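Local coordinates for angiopoietin-related protein 4 (Homo sapiens, PDB 6U1U) that mediates inactivation of lipoprotein lipase and so regulates triglyceride clearance from the blood, the chain here being its C-terminal fibrinogen-like domain with bound palmitic acid, at residues A[103-108]-A[122-127]; A[28-33]-A[79-84]; A[5-10]-A[18-23]. All blocks are in the same frame, centred on the assembly; numbering follows the deposited sequence.

Overall arrangement
All three contacts set a helix against the large, curled antiparallel sheet of the fibrinogen-like domain, and all are only partly buried. Contacts 2 and 3 are neighbours, with centres about 8 Å apart, because strands 16-20 and 28-35 pair in that sheet; the former takes helix 4-9 and the latter helix 75-82. Contact 3 lies farthest out, about 20 Å from the centre of the chain, whereas contacts 1 and 2 lie at about 14 and 13 Å. Aliphatic and aromatic side chains dominate throughout, yet each differs: contact 1 adds a bridging water and the palmitic acid, contact 2 a serine at a ring edge, and contact 3 rests on one leucine.

Contact 1 of 3, residues A[103-108]-A[122-127]; sequences LQFSVH and APVAGQ. With PLM (palmitic acid), chain B.
V124 straddles the backbone carbonyl of S106, with CG1 and CG2 each 3.6 Å from S106 O. Its CG1 stands anti to the backbone N (chi1 172°), and this placing also brings CG1 to 4.1 Å from F105 CB. The F105 ring is caught between different kinds of neighbour. Q127 OE1 sits at the ring edge, near its plane and 3.9 Å from F105 CD1, while the ring and amide planes are turned 72° apart. The Q127 chain slides past the ring in the opposite direction, and its oxygen accepts from a water 2.7 Å from OE1. That water in turn accepts from S106 N, so a single solvent molecule ties helix 122-127 to strand 100-109 of the large antiparallel sheet in the fibrinogen-like domain. The helix returns over the strand at 144° between N-to-C directions. Palmitic acid ends its tail on the same ring, obliquely, with its CF 3.4 Å from F105 CD2, and its terminal CG rests 3.8 Å from V107 CG1. The carboxylate of the fatty acid is held far from this end, by T169 and K197. With an alanine in place of F105 the ring would be gone, and the end of the palmitic acid tail would probably be left with a gap beside it. W196 and L128 also touch F105.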
loop_
_atom_site.group_PDB
_atom_site.type_symbol
_atom_site.label_atom_id
_atom_site.label_comp_id
_atom_site.label_asym_id
_atom_site.label_seq_id
_atom_site.Cartn_x
_atom_site.Cartn_y
_atom_site.Cartn_z
ATOM N N LEU A 103 12.091 2.482 -0.043
ATOM C CA LEU A 103 12.106 1.383 0.909
ATOM C C LEU A 103 11.659 0.104 0.221
ATOM O O LEU A 103 10.885 0.140 -0.733
ATOM C CB LEU A 103 11.162 1.653 2.088
ATOM C CG LEU A 103 11.291 3.064 2.657
ATOM C CD1 LEU A 103 10.275 3.310 3.753
ATOM C CD2 LEU A 103 12.728 3.253 3.183
ATOM N N GLN A 104 12.140 -1.033 0.720
ATOM C CA GLN A 104 11.687 -2.317 0.208
ATOM C C GLN A 104 11.623 -3.287 1.369
ATOM O O GLN A 104 12.551 -3.327 2.178
ATOM C CB GLN A 104 12.646 -2.849 -0.872
ATOM C CG GLN A 104 12.099 -3.912 -1.759
ATOM C CD GLN A 104 13.036 -4.192 -2.953
ATOM O OE1 GLN A 104 13.429 -5.321 -3.180
ATOM N NE2 GLN A 104 13.366 -3.166 -3.701
ATOM N N PHE A 105 10.582 -4.093 1.397
ATOM C CA PHE A 105 10.390 -5.084 2.476
ATOM C C PHE A 105 9.880 -6.383 1.873
ATOM O O PHE A 105 9.106 -6.327 0.960
ATOM C CB PHE A 105 9.302 -4.621 3.448
ATOM C CG PHE A 105 9.500 -3.244 4.007
ATOM C CD1 PHE A 105 10.304 -3.037 5.098
ATOM C CD2 PHE A 105 8.906 -2.155 3.423
ATOM C CE1 PHE A 105 10.505 -1.775 5.607
ATOM C CE2 PHE A 105 9.117 -0.893 3.918
ATOM C CZ PHE A 105 9.910 -0.706 5.009
ATOM N N SER A 106 10.284 -7.503 2.438
ATOM C CA SER A 106 9.727 -8.783 2.018
ATOM C C SER A 106 8.462 -9.033 2.830
ATOM O O SER A 106 8.483 -8.869 4.037
ATOM C CB SER A 106 10.728 -9.917 2.247
ATOM O OG SER A 106 11.835 -9.725 1.383
ATOM N N VAL A 107 7.355 -9.351 2.164
ATOM C CA VAL A 107 6.075 -9.577 2.844
ATOM C C VAL A 107 5.386 -10.805 2.270
ATOM O O VAL A 107 5.681 -11.251 1.159
ATOM C CB VAL A 107 5.110 -8.359 2.718
ATOM C CG1 VAL A 107 5.801 -7.082 3.188
ATOM C CG2 VAL A 107 4.641 -8.182 1.252
ATOM N N HIS A 108 4.419 -11.329 3.033
ATOM C CA HIS A 108 3.338 -12.125 2.479
ATOM C C HIS A 108 2.033 -11.358 2.641
ATOM O O HIS A 108 1.891 -10.522 3.543
ATOM C CB HIS A 108 3.223 -13.496 3.182
ATOM C CG HIS A 108 4.359 -14.423 2.878
ATOM N ND1 HIS A 108 5.597 -14.310 3.474
ATOM C CD2 HIS A 108 4.438 -15.489 2.044
ATOM C CE1 HIS A 108 6.391 -15.274 3.024
ATOM N NE2 HIS A 108 5.717 -15.991 2.141
ATOM N N ALA A 122 9.710 -11.661 11.851
ATOM C CA ALA A 122 10.196 -10.785 12.915
ATOM C C ALA A 122 11.308 -9.823 12.464
ATOM O O ALA A 122 11.266 -8.641 12.855
ATOM C CB ALA A 122 10.638 -11.653 14.103
ATOM N N PRO A 123 12.287 -10.228 11.656
ATOM C CA PRO A 123 13.249 -9.236 11.152
ATOM C C PRO A 123 12.603 -8.117 10.344
ATOM O O PRO A 123 13.037 -6.970 10.457
ATOM C CB PRO A 123 14.201 -10.074 10.277
ATOM C CG PRO A 123 14.074 -11.474 10.788
ATOM C CD PRO A 123 12.651 -11.611 11.286
ATOM N N VAL A 124 11.612 -8.417 9.494
ATOM C CA VAL A 124 10.986 -7.347 8.711
ATOM C C VAL A 124 10.174 -6.415 9.607
ATOM O O VAL A 124 10.225 -5.179 9.466
ATOM C CB VAL A 124 10.142 -7.956 7.577
ATOM C CG1 VAL A 124 9.339 -6.880 6.887
ATOM C CG2 VAL A 124 11.069 -8.682 6.575
ATOM N N ALA A 125 9.405 -6.976 10.541
ATOM C CA ALA A 125 8.724 -6.124 11.505
ATOM C C ALA A 125 9.721 -5.241 12.226
ATOM O O ALA A 125 9.425 -4.080 12.550
ATOM C CB ALA A 125 7.934 -6.977 12.506
ATOM N N GLY A 126 10.919 -5.771 12.486
ATOM C CA GLY A 126 11.950 -4.952 13.116
ATOM C C GLY A 126 12.395 -3.797 12.236
ATOM O O GLY A 126 12.616 -2.681 12.725
ATOM N N GLN A 127 12.533 -4.051 10.929
ATOM C CA GLN A 127 12.860 -2.977 9.987
ATOM C C GLN A 127 11.829 -1.867 10.048
ATOM O O GLN A 127 12.145 -0.699 9.772
ATOM C CB GLN A 127 12.910 -3.502 8.555
ATOM C CG GLN A 127 13.929 -4.574 8.227
ATOM C CD GLN A 127 13.923 -4.864 6.725
ATOM O OE1 GLN A 127 13.080 -5.609 6.208
ATOM N NE2 GLN A 127 14.857 -4.259 6.018
HETATM C C1 PLM B . 4.650 2.494 15.504
HETATM O O1 PLM B . 3.661 3.220 15.751
HETATM O O2 PLM B . 5.790 2.936 15.317
HETATM C C2 PLM B . 4.454 0.983 15.506
HETATM C C3 PLM B . 5.282 0.124 14.598
HETATM C C4 PLM B . 4.505 -1.080 14.091
HETATM C C5 PLM B . 4.964 -1.657 12.779
HETATM C C6 PLM B . 3.887 -2.362 11.975
HETATM C C7 PLM B . 4.113 -2.343 10.485
HETATM C C8 PLM B . 2.896 -2.514 9.613
HETATM C C9 PLM B . 2.307 -1.222 9.172
HETATM C CA PLM B . 1.998 -1.116 7.737
HETATM C CB PLM B . 3.157 -1.079 6.822
HETATM C CC PLM B . 2.767 -1.374 5.430
HETATM C CD PLM B . 3.759 -1.015 4.412
HETATM C CE PLM B . 5.127 -1.444 4.775
HETATM C CF PLM B . 5.631 -2.659 4.099
HETATM C CG PLM B . 5.807 -3.807 5.036
HETATM O O HOH W 1 12.775 -7.046 3.932
#

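Contact 2 of 3, residues A[28-33]-A[79-84]; sequences FLVNCK and HSITGD
F28 turns an edge of its ring to the last turn of helix 75-82, and S80 and I81 meet that edge near the ring plane. S80 OG reaches both CZ and CE2 of F28, each at 3.7 Å, while I81 CD1 lies 4.1 Å from F28 CZ. The hydroxyl is also hydrogen-bonded to K77 O, one turn back in the helix, so the oxygen that lies against the ring edge has its polar partner in the helix backbone. F28 takes the crowded first torsion, with CG between the backbone N and the carbonyl carbon (chi1 57°), which points the ring at the helix. The side chains of F28 and I81 cross obliquely. Two residues along the strand, V30 makes a lighter contact, its CG1 4.4 Å from I81 CD1, so that one isoleucine methyl is shared by both strand residues. The strand, 28-35, belongs to the large antiparallel sheet of the fibrinogen-like domain, between strands 16-20 and 38-46, and the helix end leans on its face. T41 and P215 also touch I81. Further along, C32 is joined by a disulfide to C4 at the start of helix 4-9. Just past the helix end comes G83, whose phi is positive; its N is bonded to H79 O at 2.8 Å, its CA lies above one face of the H79 ring, toward the rim, and its carbonyl O accepts from T82 OG1 at 3.0 Å, with the donor tilted 21° from the carbonyl plane.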
loop_
_atom_site.group_PDB
_atom_site.type_symbol
_atom_site.label_atom_id
_atom_site.label_comp_id
_atom_site.label_asym_id
_atom_site.label_seq_id
_atom_site.Cartn_x
_atom_site.Cartn_y
_atom_site.Cartn_z
ATOM N N PHE A 28 -7.054 -8.479 -16.193
ATOM C CA PHE A 28 -7.275 -7.075 -15.838
ATOM C C PHE A 28 -6.034 -6.273 -16.173
ATOM O O PHE A 28 -4.942 -6.818 -16.320
ATOM C CB PHE A 28 -7.682 -6.864 -14.351
ATOM C CG PHE A 28 -6.681 -7.425 -13.310
ATOM C CD1 PHE A 28 -5.674 -6.611 -12.770
ATOM C CD2 PHE A 28 -6.789 -8.726 -12.858
ATOM C CE1 PHE A 28 -4.791 -7.146 -11.773
ATOM C CE2 PHE A 28 -5.926 -9.260 -11.895
ATOM C CZ PHE A 28 -4.916 -8.462 -11.353
ATOM N N LEU A 29 -6.226 -4.972 -16.291
ATOM C CA LEU A 29 -5.166 -4.082 -16.743
ATOM C C LEU A 29 -4.398 -3.575 -15.531
ATOM O O LEU A 29 -5.005 -3.033 -14.615
ATOM C CB LEU A 29 -5.805 -2.929 -17.522
ATOM C CG LEU A 29 -4.953 -2.081 -18.477
ATOM C CD1 LEU A 29 -4.510 -2.905 -19.711
ATOM C CD2 LEU A 29 -5.745 -0.840 -18.883
ATOM N N VAL A 30 -3.058 -3.712 -15.538
ATOM C CA VAL A 30 -2.251 -3.244 -14.415
ATOM C C VAL A 30 -1.212 -2.250 -14.922
ATOM O O VAL A 30 -0.912 -2.180 -16.118
ATOM C CB VAL A 30 -1.524 -4.382 -13.661
ATOM C CG1 VAL A 30 -2.525 -5.216 -12.898
ATOM C CG2 VAL A 30 -0.649 -5.271 -14.618
ATOM N N ASN A 31 -0.662 -1.479 -13.983
ATOM C CA ASN A 31 0.437 -0.562 -14.276
ATOM C C ASN A 31 1.731 -1.289 -13.963
ATOM O O ASN A 31 1.978 -1.602 -12.802
ATOM C CB ASN A 31 0.358 0.681 -13.386
ATOM C CG ASN A 31 -0.892 1.498 -13.630
ATOM O OD1 ASN A 31 -2.015 1.106 -13.207
ATOM N ND2 ASN A 31 -0.714 2.655 -14.267
ATOM N N CYS A 32 2.583 -1.504 -14.967
ATOM C CA CYS A 32 3.849 -2.208 -14.760
ATOM C C CYS A 32 4.979 -1.206 -14.790
ATOM O O CYS A 32 4.955 -0.255 -15.572
ATOM C CB CYS A 32 4.151 -3.244 -15.851
ATOM S SG CYS A 32 2.997 -4.624 -15.906
ATOM N N LYS A 33 5.972 -1.426 -13.933
ATOM C CA LYS A 33 7.196 -0.644 -13.958
ATOM C C LYS A 33 8.305 -1.633 -14.256
ATOM O O LYS A 33 8.521 -2.579 -13.485
ATOM C CB LYS A 33 7.437 0.089 -12.628
ATOM C CG LYS A 33 8.698 0.961 -12.677
ATOM C CD LYS A 33 9.012 1.628 -11.352
ATOM C CE LYS A 33 10.273 2.516 -11.521
ATOM N NZ LYS A 33 10.647 3.245 -10.284
ATOM N N HIS A 79 -3.810 -9.548 -4.173
ATOM C CA HIS A 79 -3.647 -10.902 -3.678
ATOM C C HIS A 79 -3.710 -11.920 -4.811
ATOM O O HIS A 79 -3.074 -12.972 -4.721
ATOM C CB HIS A 79 -4.710 -11.221 -2.610
ATOM C CG HIS A 79 -4.591 -12.619 -2.090
ATOM N ND1 HIS A 79 -5.393 -13.648 -2.539
ATOM C CD2 HIS A 79 -3.697 -13.174 -1.238
ATOM C CE1 HIS A 79 -5.020 -14.774 -1.950
ATOM N NE2 HIS A 79 -3.994 -14.513 -1.159
ATOM N N SER A 80 -4.438 -11.637 -5.893
ATOM C CA SER A 80 -4.403 -12.598 -6.998
ATOM C C SER A 80 -3.014 -12.665 -7.614
ATOM O O SER A 80 -2.592 -13.733 -8.100
ATOM C CB SER A 80 -5.462 -12.257 -8.057
ATOM O OG SER A 80 -5.075 -11.160 -8.844
ATOM N N ILE A 81 -2.287 -11.561 -7.561
ATOM C CA ILE A 81 -0.923 -11.524 -8.081
ATOM C C ILE A 81 0.044 -12.207 -7.123
ATOM O O ILE A 81 0.894 -12.996 -7.549
ATOM C CB ILE A 81 -0.509 -10.067 -8.369
ATOM C CG1 ILE A 81 -1.313 -9.515 -9.538
ATOM C CG2 ILE A 81 1.011 -9.957 -8.635
ATOM C CD1 ILE A 81 -1.197 -7.958 -9.665
ATOM N N THR A 82 -0.045 -11.912 -5.815
ATOM C CA THR A 82 0.900 -12.509 -4.875
ATOM C C THR A 82 0.619 -13.978 -4.604
ATOM O O THR A 82 1.567 -14.739 -4.341
ATOM C CB THR A 82 0.897 -11.773 -3.514
ATOM O OG1 THR A 82 -0.397 -11.927 -2.880
ATOM C CG2 THR A 82 1.231 -10.291 -3.696
ATOM N N GLY A 83 -0.649 -14.387 -4.627
ATOM C CA GLY A 83 -1.010 -15.668 -4.023
ATOM C C GLY A 83 -0.437 -15.768 -2.628
ATOM O O GLY A 83 -0.419 -14.793 -1.868
ATOM N N ASP A 84 0.056 -16.960 -2.284
ATOM C CA ASP A 84 0.771 -17.206 -1.038
ATOM C C ASP A 84 2.271 -16.983 -1.140
ATOM O O ASP A 84 3.001 -17.400 -0.238
ATOM C CB ASP A 84 0.556 -18.658 -0.581
ATOM C CG ASP A 84 -0.868 -18.948 -0.186
ATOM O OD1 ASP A 84 -1.603 -18.004 0.187
ATOM O OD2 ASP A 84 -1.256 -20.140 -0.255
#

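Contact 3 of 3, residues A[5-10]-A[18-23]; sequences QELFQV and FEIQPQ
L7 brings a single methyl, CD1, against strand 16-20, and that carbon makes every close approach in this contact. The tightest is to F18 CB, at 3.4 Å. F18 CG follows at 3.9 Å, where the methyl comes in obliquely to the ring. The same carbon also meets the I20 CG2 methyl, 3.9 Å away, and between these two residues it looks toward the backbone, with E19 O at 4.3 Å. With CG of the leucine anti to the carbonyl carbon (chi1 -85°), CD1 reaches the strand between alternate residues. P1 and M34 also touch L7.

The two elements sit at the N-terminal edge of the fibrinogen-like domain: helix 4-9 crosses the strand at 110° between N-to-C directions, with the axes 10.1 Å apart at closest approach. Strand 16-20 is in turn fixed to the rest of the antiparallel sheet by backbone hydrogen bonds of F18 with V30 and of I20 with F28. Beyond it, P22 packs on helix 75-82.

The helix is steadied by its own polar residues. E6 N is hydrogen-bonded to D3 OD1 near the helix start, and E6 OE1 forms a salt bridge with NE of R2, in the chain just ahead of the helix. Away from the strand, Q5 NE2 donates to OE1 of Q9, one turn further on, at 3.2 Å, with an N-H...acceptor angle of 156°. The side-chain oxygen OE1 of Q5 accepts from G39 N near the start of strand 38-46.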
loop_
_atom_site.group_PDB
_atom_site.type_symbol
_atom_site.label_atom_id
_atom_site.label_comp_id
_atom_site.label_asym_id
_atom_site.label_seq_id
_atom_site.Cartn_x
_atom_site.Cartn_y
_atom_site.Cartn_z
ATOM N N GLN A 5 6.163 -9.247 -13.719
ATOM C CA GLN A 5 7.460 -9.921 -13.847
ATOM C C GLN A 5 7.424 -10.936 -14.986
ATOM O O GLN A 5 8.406 -11.081 -15.731
ATOM C CB GLN A 5 7.859 -10.569 -12.505
ATOM C CG GLN A 5 9.072 -11.531 -12.575
ATOM C CD GLN A 5 10.336 -10.850 -13.057
ATOM O OE1 GLN A 5 10.446 -9.633 -13.000
ATOM N NE2 GLN A 5 11.323 -11.647 -13.514
ATOM N N GLU A 6 6.293 -11.616 -15.177
ATOM C CA GLU A 6 6.172 -12.478 -16.346
ATOM C C GLU A 6 6.290 -11.671 -17.628
ATOM O O GLU A 6 6.908 -12.118 -18.601
ATOM C CB GLU A 6 4.850 -13.230 -16.326
ATOM C CG GLU A 6 4.821 -14.483 -17.165
ATOM C CD GLU A 6 3.787 -15.483 -16.639
ATOM O OE1 GLU A 6 3.767 -15.742 -15.416
ATOM O OE2 GLU A 6 2.998 -16.000 -17.445
ATOM N N LEU A 7 5.656 -10.492 -17.665
ATOM C CA LEU A 7 5.765 -9.648 -18.858
ATOM C C LEU A 7 7.216 -9.247 -19.098
ATOM O O LEU A 7 7.685 -9.227 -20.242
ATOM C CB LEU A 7 4.914 -8.402 -18.694
ATOM C CG LEU A 7 3.460 -8.599 -19.079
ATOM C CD1 LEU A 7 2.616 -7.402 -18.578
ATOM C CD2 LEU A 7 3.381 -8.721 -20.595
ATOM N N PHE A 8 7.923 -8.910 -18.029
ATOM C CA PHE A 8 9.352 -8.613 -18.126
ATOM C C PHE A 8 10.109 -9.813 -18.685
ATOM O O PHE A 8 10.951 -9.672 -19.582
ATOM C CB PHE A 8 9.867 -8.230 -16.728
ATOM C CG PHE A 8 11.369 -8.067 -16.632
ATOM C CD1 PHE A 8 11.966 -6.865 -16.952
ATOM C CD2 PHE A 8 12.150 -9.099 -16.171
ATOM C CE1 PHE A 8 13.364 -6.721 -16.857
ATOM C CE2 PHE A 8 13.538 -8.953 -16.072
ATOM C CZ PHE A 8 14.125 -7.765 -16.402
ATOM N N GLN A 9 9.797 -11.011 -18.192
ATOM C CA GLN A 9 10.533 -12.203 -18.609
ATOM C C GLN A 9 10.319 -12.547 -20.081
ATOM O O GLN A 9 11.211 -13.132 -20.709
ATOM C CB GLN A 9 10.154 -13.394 -17.730
ATOM C CG GLN A 9 10.584 -13.280 -16.313
ATOM C CD GLN A 9 9.942 -14.374 -15.459
ATOM O OE1 GLN A 9 10.309 -14.577 -14.303
ATOM N NE2 GLN A 9 8.968 -15.083 -16.039
ATOM N N VAL A 10 9.165 -12.201 -20.660
ATOM C CA VAL A 10 8.964 -12.408 -22.084
ATOM C C VAL A 10 9.520 -11.260 -22.917
ATOM O O VAL A 10 9.446 -11.330 -24.144
ATOM C CB VAL A 10 7.483 -12.665 -22.433
ATOM C CG1 VAL A 10 6.994 -13.954 -21.733
ATOM C CG2 VAL A 10 6.593 -11.498 -22.047
ATOM N N PHE A 18 -0.747 -2.745 -18.967
ATOM C CA PHE A 18 -0.689 -4.042 -19.638
ATOM C C PHE A 18 -1.723 -4.999 -19.061
ATOM O O PHE A 18 -1.991 -4.997 -17.859
ATOM C CB PHE A 18 0.679 -4.718 -19.480
ATOM C CG PHE A 18 1.795 -3.954 -20.116
ATOM C CD1 PHE A 18 2.129 -4.183 -21.444
ATOM C CD2 PHE A 18 2.496 -2.996 -19.398
ATOM C CE1 PHE A 18 3.163 -3.486 -22.060
ATOM C CE2 PHE A 18 3.542 -2.276 -20.016
ATOM C CZ PHE A 18 3.868 -2.514 -21.344
ATOM N N GLU A 19 -2.259 -5.865 -19.930
ATOM C CA GLU A 19 -3.187 -6.900 -19.494
ATOM C C GLU A 19 -2.422 -8.070 -18.869
ATOM O O GLU A 19 -1.435 -8.550 -19.439
ATOM C CB GLU A 19 -4.019 -7.404 -20.685
ATOM C CG GLU A 19 -4.694 -6.304 -21.490
ATOM C CD GLU A 19 -5.175 -6.780 -22.889
ATOM O OE1 GLU A 19 -5.723 -7.901 -22.987
ATOM O OE2 GLU A 19 -4.984 -6.046 -23.884
ATOM N N ILE A 20 -2.859 -8.520 -17.691
ATOM C CA ILE A 20 -2.321 -9.719 -17.059
ATOM C C ILE A 20 -3.502 -10.587 -16.669
ATOM O O ILE A 20 -4.665 -10.161 -16.714
ATOM C CB ILE A 20 -1.448 -9.440 -15.807
ATOM C CG1 ILE A 20 -2.277 -8.694 -14.744
ATOM C CG2 ILE A 20 -0.180 -8.647 -16.182
ATOM C CD1 ILE A 20 -1.671 -8.734 -13.337
ATOM N N GLN A 21 -3.201 -11.839 -16.339
ATOM C CA GLN A 21 -4.239 -12.759 -15.883
ATOM C C GLN A 21 -3.646 -13.734 -14.906
ATOM O O GLN A 21 -3.166 -14.811 -15.285
ATOM C CB GLN A 21 -4.906 -13.507 -17.035
ATOM C CG GLN A 21 -6.086 -14.334 -16.516
ATOM C CD GLN A 21 -6.992 -14.839 -17.615
ATOM O OE1 GLN A 21 -6.579 -14.940 -18.770
ATOM N NE2 GLN A 21 -8.230 -15.152 -17.261
ATOM N N PRO A 22 -3.657 -13.392 -13.620
ATOM C CA PRO A 22 -3.212 -14.333 -12.593
ATOM C C PRO A 22 -4.031 -15.610 -12.595
ATOM O O PRO A 22 -5.187 -15.637 -13.021
ATOM C CB PRO A 22 -3.425 -13.554 -11.289
ATOM C CG PRO A 22 -3.363 -12.139 -11.693
ATOM C CD PRO A 22 -3.999 -12.072 -13.067
ATOM N N GLN A 23 -3.389 -16.668 -12.109
ATOM C CA GLN A 23 -4.040 -17.947 -11.881
ATOM C C GLN A 23 -5.366 -17.746 -11.169
ATOM O O GLN A 23 -5.422 -17.099 -10.120
ATOM C CB GLN A 23 -3.115 -18.816 -11.022
ATOM C CG GLN A 23 -3.614 -20.218 -10.761
ATOM C CD GLN A 23 -2.996 -21.237 -11.709
ATOM O OE1 GLN A 23 -1.932 -21.804 -11.424
ATOM N NE2 GLN A 23 -3.662 -21.477 -12.843
#